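Local coordinates for protein putative acyl-CoA thioester hydrolase YbhC (Escherichia coli K-12, PDB 3GRH) that is a putative thioesterase of the outer membrane, a lipoprotein of the pectinesterase family that neither binds pectin nor shows pectinesterase activity, at residues A[75-80]-A[106-111]; A[114-119]-A[141-146]; A[128-133]-A[198-203]. One frame throughout, in Å; residues are numbered along the deposited sequence.

Interaction 1. Residues A[75-80]-A[106-111]; sequences PDFVVG and KRQYIA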
# COMPACT_ATOMS: atom_id res chain seq x y z
N PRO A 75 1.46 -23.35 -14.67
CA PRO A 75 2.14 -22.06 -14.78
C PRO A 75 3.20 -21.98 -15.86
O PRO A 75 3.65 -22.98 -16.39
CB PRO A 75 2.80 -21.91 -13.42
CG PRO A 75 2.94 -23.34 -12.93
CD PRO A 75 1.83 -24.12 -13.49
N ASP A 76 3.59 -20.75 -16.19
CA ASP A 76 4.64 -20.53 -17.16
C ASP A 76 6.01 -20.81 -16.58
O ASP A 76 6.89 -21.30 -17.31
CB ASP A 76 4.59 -19.10 -17.71
CG ASP A 76 3.31 -18.84 -18.49
OD1 ASP A 76 3.22 -19.35 -19.62
OD2 ASP A 76 2.40 -18.14 -18.01
N PHE A 77 6.17 -20.45 -15.32
CA PHE A 77 7.42 -20.61 -14.59
C PHE A 77 7.13 -21.07 -13.17
O PHE A 77 6.07 -20.80 -12.61
CB PHE A 77 8.16 -19.29 -14.52
CG PHE A 77 8.44 -18.71 -15.85
CD1 PHE A 77 9.50 -19.18 -16.59
CD2 PHE A 77 7.60 -17.77 -16.42
CE1 PHE A 77 9.77 -18.69 -17.88
CE2 PHE A 77 7.86 -17.27 -17.67
CZ PHE A 77 8.94 -17.72 -18.40
N VAL A 78 8.08 -21.86 -12.65
CA VAL A 78 8.00 -22.34 -11.28
C VAL A 78 9.28 -22.06 -10.52
O VAL A 78 10.33 -22.55 -10.93
CB VAL A 78 7.74 -23.83 -11.18
CG1 VAL A 78 7.57 -24.18 -9.73
CG2 VAL A 78 6.47 -24.20 -11.97
N VAL A 79 9.18 -21.38 -9.38
CA VAL A 79 10.33 -21.05 -8.56
C VAL A 79 10.30 -21.97 -7.38
O VAL A 79 9.23 -22.18 -6.75
CB VAL A 79 10.28 -19.58 -8.11
CG1 VAL A 79 11.47 -19.29 -7.27
CG2 VAL A 79 10.21 -18.60 -9.27
N GLY A 80 11.44 -22.57 -7.05
CA GLY A 80 11.47 -23.54 -6.00
C GLY A 80 12.89 -23.90 -5.68
O GLY A 80 13.82 -23.38 -6.27
N LYS A 106 0.66 -11.16 -23.53
CA LYS A 106 -0.10 -12.11 -22.77
C LYS A 106 0.38 -12.16 -21.35
O LYS A 106 1.57 -12.04 -21.06
CB LYS A 106 -0.03 -13.50 -23.40
CG LYS A 106 -1.16 -13.74 -24.40
CD LYS A 106 -1.34 -15.24 -24.78
CE LYS A 106 -1.23 -16.22 -23.54
NZ LYS A 106 -2.62 -16.42 -22.92
N ARG A 107 -0.57 -12.36 -20.45
CA ARG A 107 -0.24 -12.51 -19.03
C ARG A 107 0.57 -13.77 -18.76
O ARG A 107 0.26 -14.87 -19.34
CB ARG A 107 -1.52 -12.57 -18.19
CG ARG A 107 -1.28 -12.77 -16.80
CD ARG A 107 -2.52 -12.59 -15.91
NE ARG A 107 -2.95 -11.22 -15.92
CZ ARG A 107 -2.35 -10.23 -15.22
NH1 ARG A 107 -1.30 -10.46 -14.47
NH2 ARG A 107 -2.77 -9.01 -15.38
N GLN A 108 1.61 -13.66 -17.92
CA GLN A 108 2.43 -14.79 -17.52
C GLN A 108 2.31 -15.06 -16.08
O GLN A 108 2.17 -14.11 -15.32
CB GLN A 108 3.86 -14.56 -17.87
CG GLN A 108 3.95 -14.35 -19.31
CD GLN A 108 5.30 -14.19 -19.74
OE1 GLN A 108 5.99 -15.17 -19.97
NE2 GLN A 108 5.69 -12.96 -19.94
N TYR A 109 2.31 -16.34 -15.74
CA TYR A 109 2.08 -16.81 -14.40
C TYR A 109 3.31 -17.51 -13.85
O TYR A 109 3.83 -18.41 -14.50
CB TYR A 109 0.93 -17.80 -14.41
CG TYR A 109 -0.38 -17.17 -14.75
CD1 TYR A 109 -1.21 -16.73 -13.77
CD2 TYR A 109 -0.81 -17.11 -16.08
CE1 TYR A 109 -2.41 -16.16 -14.07
CE2 TYR A 109 -2.06 -16.54 -16.39
CZ TYR A 109 -2.80 -16.05 -15.34
OH TYR A 109 -4.07 -15.49 -15.50
N ILE A 110 3.75 -17.06 -12.67
CA ILE A 110 4.93 -17.57 -12.01
C ILE A 110 4.47 -18.13 -10.69
O ILE A 110 3.99 -17.42 -9.83
CB ILE A 110 5.98 -16.48 -11.77
CG1 ILE A 110 6.42 -15.90 -13.08
CG2 ILE A 110 7.20 -17.10 -11.00
CD1 ILE A 110 7.23 -14.57 -12.97
N ALA A 111 4.57 -19.44 -10.55
CA ALA A 111 4.23 -20.13 -9.27
C ALA A 111 5.45 -20.16 -8.41
O ALA A 111 6.54 -20.39 -8.93
CB ALA A 111 3.71 -21.56 -9.54
O HOH W 1 0.86 -17.37 -20.07
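Asp76 reaches across to the start of strand 108-111, and its OD2 accepts the backbone N of Tyr109 at 2.9 Å through the anti lone pair, just ahead of the Phe77-Ile110 bridge. The same oxygen lies at the edge of the Tyr109 ring, near its plane, and accepts a hydrogen bond from a water that also donates to Arg107 O. In return Tyr109 O is gripped twice, by Asp76 N (2.9 Å) and by Phe77 N. Phe77 lies on the face of the sheet that carries Ile110: with its CG beside the backbone N (chi1 -57°), the ring carries CD2 to 4.0 Å from Ile110 CG1 and presents its edge to Gln108 OE1. The amide, turned 55° from the ring, is held by Lys102 NZ at OE1 and Ala99 O at NE2. Further on, Val79 CG2 meets Ile110 CG2 at 3.8 Å, and helix 92-100 covers this apolar face through Ala95, Ala98 and Ala99. On the other face Pro75 CG rests against Ala111 CB at 3.9 Å. Ala111 N bonds to Phe77 O, and Val79 N to Ala111 O. Strand, helix and parallel strand make a beta-alpha-beta unit at the capped N-terminal end of the parallel beta-helix.

Interaction 2. Residues A[114-119]-A[141-146]; sequences PGEYQG and DVKIGL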
# COMPACT_ATOMS: atom_id res chain seq x y z
N PRO A 114 6.56 -23.36 -1.68
CA PRO A 114 6.87 -23.02 -0.30
C PRO A 114 8.38 -22.94 -0.04
O PRO A 114 9.15 -23.79 -0.51
CB PRO A 114 6.21 -24.17 0.47
CG PRO A 114 5.06 -24.53 -0.38
CD PRO A 114 5.53 -24.41 -1.79
N GLY A 115 8.79 -21.91 0.65
CA GLY A 115 10.18 -21.66 1.00
C GLY A 115 10.41 -20.23 1.37
O GLY A 115 9.48 -19.44 1.41
N GLU A 116 11.69 -19.94 1.66
CA GLU A 116 12.14 -18.63 2.01
C GLU A 116 13.03 -18.22 0.86
O GLU A 116 13.95 -18.95 0.44
CB GLU A 116 12.95 -18.69 3.32
CG GLU A 116 12.14 -18.87 4.59
CD GLU A 116 11.52 -20.25 4.73
OE1 GLU A 116 12.20 -21.27 4.40
OE2 GLU A 116 10.33 -20.31 5.19
N TYR A 117 12.79 -17.03 0.36
CA TYR A 117 13.46 -16.49 -0.83
C TYR A 117 14.06 -15.14 -0.43
O TYR A 117 13.37 -14.18 -0.33
CB TYR A 117 12.46 -16.37 -1.98
CG TYR A 117 11.89 -17.72 -2.37
CD1 TYR A 117 12.56 -18.55 -3.24
CD2 TYR A 117 10.70 -18.14 -1.89
CE1 TYR A 117 12.06 -19.81 -3.56
CE2 TYR A 117 10.23 -19.40 -2.18
CZ TYR A 117 10.93 -20.21 -3.01
OH TYR A 117 10.39 -21.45 -3.30
N GLN A 118 15.36 -15.14 -0.18
CA GLN A 118 16.01 -13.89 0.26
C GLN A 118 16.45 -13.10 -1.00
O GLN A 118 17.10 -13.61 -1.89
CB GLN A 118 17.23 -14.17 1.17
CG GLN A 118 17.93 -12.86 1.68
CD GLN A 118 19.32 -13.02 2.33
OE1 GLN A 118 20.23 -13.70 1.81
NE2 GLN A 118 19.50 -12.34 3.45
N GLY A 119 16.09 -11.83 -1.06
CA GLY A 119 16.56 -10.94 -2.09
C GLY A 119 15.43 -10.11 -2.64
O GLY A 119 14.24 -10.44 -2.51
N ASP A 141 3.61 -19.43 3.96
CA ASP A 141 4.43 -20.52 3.48
C ASP A 141 5.42 -20.13 2.41
O ASP A 141 6.38 -20.86 2.26
CB ASP A 141 3.49 -21.64 3.06
CG ASP A 141 2.82 -22.30 4.32
OD1 ASP A 141 3.51 -22.41 5.40
OD2 ASP A 141 1.63 -22.76 4.29
N VAL A 142 5.21 -18.99 1.70
CA VAL A 142 6.15 -18.50 0.71
C VAL A 142 6.57 -17.13 1.27
O VAL A 142 5.75 -16.23 1.33
CB VAL A 142 5.50 -18.38 -0.67
CG1 VAL A 142 6.39 -17.51 -1.59
CG2 VAL A 142 5.21 -19.74 -1.23
N LYS A 143 7.84 -16.96 1.60
CA LYS A 143 8.36 -15.75 2.25
C LYS A 143 9.39 -15.11 1.35
O LYS A 143 10.36 -15.73 1.02
CB LYS A 143 9.04 -16.08 3.54
CG LYS A 143 8.10 -16.68 4.58
CD LYS A 143 8.78 -16.99 5.88
CE LYS A 143 7.91 -17.45 7.02
NZ LYS A 143 7.50 -18.92 6.88
N ILE A 144 9.17 -13.89 0.97
CA ILE A 144 10.08 -13.10 0.17
C ILE A 144 10.60 -11.98 1.05
O ILE A 144 9.81 -11.28 1.67
CB ILE A 144 9.33 -12.46 -0.99
CG1 ILE A 144 8.82 -13.55 -1.92
CG2 ILE A 144 10.26 -11.42 -1.70
CD1 ILE A 144 7.89 -12.91 -3.01
N GLY A 145 11.90 -11.88 1.24
CA GLY A 145 12.38 -10.88 2.20
C GLY A 145 13.83 -10.48 1.97
O GLY A 145 14.65 -11.16 1.37
N LEU A 146 14.11 -9.32 2.49
CA LEU A 146 15.48 -8.78 2.58
C LEU A 146 15.41 -7.63 3.62
O LEU A 146 14.32 -7.09 3.82
CB LEU A 146 16.01 -8.24 1.24
CG LEU A 146 17.47 -8.00 1.10
CD1 LEU A 146 18.22 -9.33 1.19
CD2 LEU A 146 17.75 -7.25 -0.20
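In the parallel beta-helix of this protein, residues 114-119 and 141-146 are neighbouring parallel segments, strand 115-118 beside strand 142-146 with their directions 20° apart. The backbones exchange five hydrogen bonds in the alternating parallel pattern. Asp141 O receives Gly115 N, Gly115 O receives Lys143 N, and Lys143 O receives Tyr117 N, the shortest of the five at 2.8 Å. Tyr117 O then takes Gly145 N, and Gly145 O takes Gly119 N at 2.9 Å.

Tyr117, Val142 and Ile144 share one face, turned to the interior. The Tyr117 ring brings CE2 to 4.3 Å from Val142 CG1, while the edge of the ring lies by Lys143 O. Its hydroxyl is hydrogen-bonded to Met113 O, just before the segment. Val112 and Ile92, the latter from helix 92-100, also pack against this face. At its start, Val142 CG2 touches Pro114 CA at 3.8 Å. Strand 208-212 pairs with the other edge of strand 142-146, through Thr209 among others.

Glu116, Lys143 and Gln118 occupy the outer face. Glu116 and Lys143 run side by side in the same direction, the glutamate bent at chi2 (70°) and the lysine at its last torsion (chi4 77°). Those bends bring OE2 of Glu116 and NZ of Lys143 to 3.6 Å, a long salt bridge; the stronger partner of NZ is Ile140 O, to which it is hydrogen-bonded. Gln118 extends its chain over the end of the ladder, where its CG comes to 3.6 Å from Leu146 CD1.

Interaction 3. Residues A[128-133]-A[198-203]; sequences GGITLY and SQNNGL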
# COMPACT_ATOMS: atom_id res chain seq x y z
N GLY A 128 2.98 -6.89 -21.09
CA GLY A 128 2.10 -7.87 -20.50
C GLY A 128 2.18 -7.87 -18.97
O GLY A 128 3.22 -7.47 -18.36
N GLY A 129 1.07 -8.33 -18.37
CA GLY A 129 0.97 -8.51 -16.91
C GLY A 129 1.70 -9.74 -16.40
O GLY A 129 1.87 -10.71 -17.06
N ILE A 130 2.23 -9.62 -15.19
CA ILE A 130 2.83 -10.72 -14.50
C ILE A 130 1.99 -11.09 -13.30
O ILE A 130 1.61 -10.20 -12.53
CB ILE A 130 4.21 -10.35 -13.99
CG1 ILE A 130 5.12 -10.03 -15.17
CG2 ILE A 130 4.83 -11.55 -13.20
CD1 ILE A 130 5.52 -11.23 -15.92
N THR A 131 1.68 -12.39 -13.16
CA THR A 131 1.02 -12.93 -11.93
C THR A 131 2.00 -13.77 -11.18
O THR A 131 2.56 -14.69 -11.71
CB THR A 131 -0.21 -13.73 -12.26
OG1 THR A 131 -1.15 -12.89 -12.96
CG2 THR A 131 -0.86 -14.28 -11.00
N LEU A 132 2.24 -13.45 -9.92
CA LEU A 132 3.14 -14.23 -9.06
C LEU A 132 2.32 -14.76 -7.89
O LEU A 132 1.65 -13.97 -7.22
CB LEU A 132 4.27 -13.32 -8.56
CG LEU A 132 5.31 -13.94 -7.68
CD1 LEU A 132 6.19 -14.89 -8.47
CD2 LEU A 132 6.13 -12.84 -7.04
N TYR A 133 2.36 -16.06 -7.66
CA TYR A 133 1.54 -16.65 -6.66
C TYR A 133 2.22 -17.76 -5.94
O TYR A 133 3.01 -18.50 -6.55
CB TYR A 133 0.25 -17.13 -7.27
CG TYR A 133 0.31 -18.25 -8.27
CD1 TYR A 133 0.06 -19.57 -7.92
CD2 TYR A 133 0.58 -17.97 -9.61
CE1 TYR A 133 0.10 -20.54 -8.85
CE2 TYR A 133 0.66 -18.95 -10.52
CZ TYR A 133 0.37 -20.22 -10.16
OH TYR A 133 0.40 -21.25 -11.06
N SER A 198 7.52 -3.17 -7.96
CA SER A 198 6.92 -3.37 -9.29
C SER A 198 6.53 -2.09 -9.95
O SER A 198 5.97 -1.24 -9.31
CB SER A 198 5.70 -4.21 -9.15
OG SER A 198 5.03 -4.41 -10.40
N GLN A 199 6.86 -2.00 -11.26
CA GLN A 199 6.27 -1.00 -12.12
C GLN A 199 5.36 -1.63 -13.15
O GLN A 199 4.94 -0.99 -14.13
CB GLN A 199 7.34 -0.21 -12.83
CG GLN A 199 8.28 0.45 -11.87
CD GLN A 199 8.81 1.67 -12.45
OE1 GLN A 199 9.22 1.69 -13.63
NE2 GLN A 199 8.69 2.77 -11.71
N ASN A 200 5.08 -2.91 -13.04
CA ASN A 200 4.29 -3.65 -14.05
C ASN A 200 2.80 -3.30 -13.91
O ASN A 200 2.16 -3.51 -12.86
CB ASN A 200 4.51 -5.15 -13.74
CG ASN A 200 3.92 -6.07 -14.72
OD1 ASN A 200 2.98 -6.86 -14.40
ND2 ASN A 200 4.39 -5.98 -15.95
N ASN A 201 2.21 -2.79 -15.00
CA ASN A 201 0.78 -2.62 -15.04
C ASN A 201 0.18 -3.98 -15.07
O ASN A 201 0.62 -4.87 -15.82
CB ASN A 201 0.34 -1.83 -16.27
CG ASN A 201 0.80 -0.40 -16.28
OD1 ASN A 201 1.09 0.22 -15.25
ND2 ASN A 201 0.88 0.14 -17.51
N GLY A 202 -0.87 -4.17 -14.31
CA GLY A 202 -1.40 -5.50 -14.32
C GLY A 202 -0.81 -6.53 -13.44
O GLY A 202 -1.26 -7.67 -13.52
N LEU A 203 0.14 -6.17 -12.62
CA LEU A 203 0.72 -7.13 -11.62
C LEU A 203 -0.39 -7.71 -10.79
O LEU A 203 -1.27 -6.99 -10.33
CB LEU A 203 1.65 -6.37 -10.72
CG LEU A 203 2.40 -7.26 -9.71
CD1 LEU A 203 3.61 -7.92 -10.38
CD2 LEU A 203 2.82 -6.33 -8.51
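The side-chain amide of Asn200 docks on the backbone at the start of strand 130-133, using both its ends. ND2 donates to Gly128 O at 3.1 Å, almost straight at 171° and with the acceptor close to the amide plane, while OD1 accepts Ile130 N at 3.0 Å. One asparagine thus bridges two peptide groups on either side of Gly129, whose CA lies 3.6 Å from Asn200 OD1. The trans placement of CG relative to the backbone N (chi1 -174°) sends the amide across to the strand, where it meets the Ile130 side chain at about a right angle. ND2 also has a weak hydrogen bond to Pro124 O.

The loop that presents this amide is itself pinned. Ser198 OG accepts Asn200 N at 3.0 Å, an ST turn, and a type II beta turn runs from Asn200 to Leu203, closed by a weak bond from Leu203 N to Asn200 O. Gly202 sits in the third position of that turn with positive phi (84°). Asn201 OD1 is taken by Asp233 N.

Beyond the turn, Leu203 CA approaches Ile130 O at 3.3 Å in a CA-H...O contact, and Leu203 CD1 lies near the same oxygen. Ile130 and Leu203 both pack on Val123. Asn200 is buried, with its amide oxygen and nitrogen both engaged by main-chain partners; the two bonds, of opposite polarity, probably fix which way round the amide sits, and it appears to take the place of backbone partners for Gly128 O and Ile130 N.

How the interactions relate
Interactions 1 and 3 meet on the same parallel face of the beta-helix, their centres about 11 Å apart: strand 108-112 is paired with 77-79 on one side and with 130-134 on the other. Gln108 O and Thr131 N, at 2.8 Å, probably make a hydrogen bond, as do Arg107 NH2 and Gly202 O at 2.7 Å, which ties the turn of interaction 3 to interaction 1. Interaction 2 belongs to another face, about 16 Å from interaction 1 between centres, but Tyr117 OH still packs on Gly80 CA at 3.6 Å. Interactions 2 and 3 alternate along the chain without touching. All three lie away from the predicted nucleophile Asp280.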